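Local coordinates for protein LP04448p (Drosophila melanogaster, PDB 2QK2) that probably binds tubulin through its TOG domains, of which this is the second, and so takes part in microtubule plus-end tracking, at residues A[147-150]-A[151-155]. Sequence-based numbering, arbitrary orientation.
Sequences PSVK and SETAL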
ATOM      1  N   PRO A 147     -17.339   2.075  -1.175  1.00 34.11           N
ATOM      2  CA  PRO A 147     -16.775   3.260  -1.830  1.00 32.45           C
ATOM      3  C   PRO A 147     -15.393   3.642  -1.296  1.00 30.80           C
ATOM      4  O   PRO A 147     -14.512   4.037  -2.058  1.00 29.36           O
ATOM      5  CB  PRO A 147     -17.814   4.346  -1.541  1.00 32.82           C
ATOM      6  CG  PRO A 147     -19.090   3.572  -1.423  1.00 34.05           C
ATOM      7  CD  PRO A 147     -18.667   2.375  -0.610  1.00 34.90           C
ATOM      8  N   SER A 148     -15.212   3.531   0.015  1.00 28.89           N
ATOM      9  CA  SER A 148     -13.936   3.876   0.631  1.00 29.71           C
ATOM     10  C   SER A 148     -12.801   3.000   0.112  1.00 26.73           C
ATOM     11  O   SER A 148     -11.688   3.482  -0.110  1.00 26.74           O
ATOM     12  CB  SER A 148     -14.031   3.748   2.152  1.00 28.77           C
ATOM     13  OG  SER A 148     -14.839   4.781   2.686  1.00 39.03           O
ATOM     14  N   VAL A 149     -13.084   1.715  -0.072  1.00 25.42           N
ATOM     15  CA  VAL A 149     -12.079   0.787  -0.576  1.00 25.55           C
ATOM     16  C   VAL A 149     -11.743   1.129  -2.026  1.00 25.86           C
ATOM     17  O   VAL A 149     -10.570   1.185  -2.393  1.00 26.51           O
ATOM     18  CB  VAL A 149     -12.569  -0.678  -0.491  1.00 25.58           C
ATOM     19  CG1 VAL A 149     -11.599  -1.609  -1.229  1.00 24.83           C
ATOM     20  CG2 VAL A 149     -12.693  -1.094   0.977  1.00 24.82           C
ATOM     21  N   LYS A 150     -12.767   1.371  -2.843  1.00 25.64           N
ATOM     22  CA  LYS A 150     -12.544   1.714  -4.245  1.00 25.37           C
ATOM     23  C   LYS A 150     -11.655   2.942  -4.360  1.00 24.17           C
ATOM     24  O   LYS A 150     -10.703   2.965  -5.140  1.00 24.05           O
ATOM     25  CB  LYS A 150     -13.861   2.018  -4.968  1.00 28.16           C
ATOM     26  CG  LYS A 150     -14.825   0.856  -5.130  1.00 30.80           C
ATOM     27  CD  LYS A 150     -15.811   1.195  -6.243  1.00 35.90           C
ATOM     28  CE  LYS A 150     -16.980   0.240  -6.304  1.00 37.72           C
ATOM     29  NZ  LYS A 150     -17.948   0.568  -5.225  1.00 44.38           N
ATOM     30  N   SER A 151     -11.980   3.971  -3.585  1.00 22.78           N
ATOM     31  CA  SER A 151     -11.217   5.209  -3.619  1.00 22.82           C
ATOM     32  C   SER A 151      -9.764   5.011  -3.197  1.00 22.31           C
ATOM     33  O   SER A 151      -8.845   5.417  -3.909  1.00 23.12           O
ATOM     34  CB  SER A 151     -11.871   6.256  -2.712  1.00 20.86           C
ATOM     35  OG  SER A 151     -11.075   7.426  -2.659  1.00 22.53           O
ATOM     36  N   GLU A 152      -9.557   4.395  -2.035  1.00 22.73           N
ATOM     37  CA  GLU A 152      -8.199   4.176  -1.536  1.00 21.34           C
ATOM     38  C   GLU A 152      -7.411   3.239  -2.442  1.00 21.22           C
ATOM     39  O   GLU A 152      -6.188   3.341  -2.529  1.00 22.22           O
ATOM     40  CB  GLU A 152      -8.226   3.632  -0.107  1.00 22.67           C
ATOM     41  CG  GLU A 152      -8.680   4.648   0.960  1.00 23.25           C
ATOM     42  CD  GLU A 152      -7.750   5.852   1.086  1.00 26.91           C
ATOM     43  OE1 GLU A 152      -6.511   5.678   0.991  1.00 27.33           O
ATOM     44  OE2 GLU A 152      -8.258   6.978   1.300  1.00 27.63           O
ATOM     45  N   THR A 153      -8.103   2.332  -3.123  1.00 19.68           N
ATOM     46  CA  THR A 153      -7.416   1.423  -4.029  1.00 20.95           C
ATOM     47  C   THR A 153      -6.908   2.247  -5.215  1.00 22.19           C
ATOM     48  O   THR A 153      -5.768   2.089  -5.646  1.00 21.35           O
ATOM     49  CB  THR A 153      -8.350   0.303  -4.545  1.00 22.14           C
ATOM     50  OG1 THR A 153      -8.797  -0.497  -3.444  1.00 23.15           O
ATOM     51  CG2 THR A 153      -7.610  -0.595  -5.530  1.00 21.53           C
ATOM     52  N   ALA A 154      -7.751   3.143  -5.727  1.00 20.29           N
ATOM     53  CA  ALA A 154      -7.358   3.985  -6.855  1.00 19.13           C
ATOM     54  C   ALA A 154      -6.217   4.909  -6.455  1.00 18.72           C
ATOM     55  O   ALA A 154      -5.303   5.145  -7.236  1.00 21.12           O
ATOM     56  CB  ALA A 154      -8.553   4.813  -7.350  1.00 19.75           C
ATOM     57  N   LEU A 155      -6.274   5.444  -5.239  1.00 19.21           N
ATOM     58  CA  LEU A 155      -5.221   6.336  -4.761  1.00 18.57           C
ATOM     59  C   LEU A 155      -3.923   5.548  -4.564  1.00 20.86           C
ATOM     60  O   LEU A 155      -2.821   6.070  -4.785  1.00 21.19           O
ATOM     61  CB  LEU A 155      -5.643   7.005  -3.454  1.00 18.70           C
ATOM     62  CG  LEU A 155      -6.789   8.026  -3.586  1.00 21.44           C
ATOM     63  CD1 LEU A 155      -7.190   8.528  -2.203  1.00 20.24           C
ATOM     64  CD2 LEU A 155      -6.345   9.192  -4.478  1.00 19.49           C
TER
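T153 bonds twice to the carbonyl oxygen of V149, one turn back in helix 147-161 of this HEAT-repeat TOG domain. Its hydroxyl OG1 donates to V149 O at 2.7 Å, and its amide N reaches the same oxygen at 2.8 Å. The two donors arrive from opposite faces of the carbonyl plane; the hydroxyl stands 44° out of it. With OG1 opposite its own carbonyl carbon and beside the backbone N (chi1 -62°), the hydroxyl folds back along the helix to the preceding turn. S141 OG is a second hydrogen-bond partner of T153 OG1, tying this first part of the helix to the end of helix 131-141. A valine in place of T153 would probably leave S141 OG without this partner and V149 O with the backbone amide alone from this residue. Three more helical bonds run alongside: S151 N to P147 O and E152 N to S148 O, both 3.0 Å and nearly straight, and A154 N to K150 O. Farther out, S151 OG hydrogen-bonds S195 OG, and E152 OE2 forms a salt bridge with R119 NH2; these two side chains link the helix to helices 190-207 and 112-126. A154 and the side chain of K150 meet helix 171-185, at L181 and T184. Packing between the two turns is modest. The aliphatic part of E152 lies against the preceding turn, its CG 3.4 Å from S148 O. On the buried flank, the V149 and T153 side chains cross at an oblique angle, with V149 CG1 resting 3.7 Å from T153 OG1.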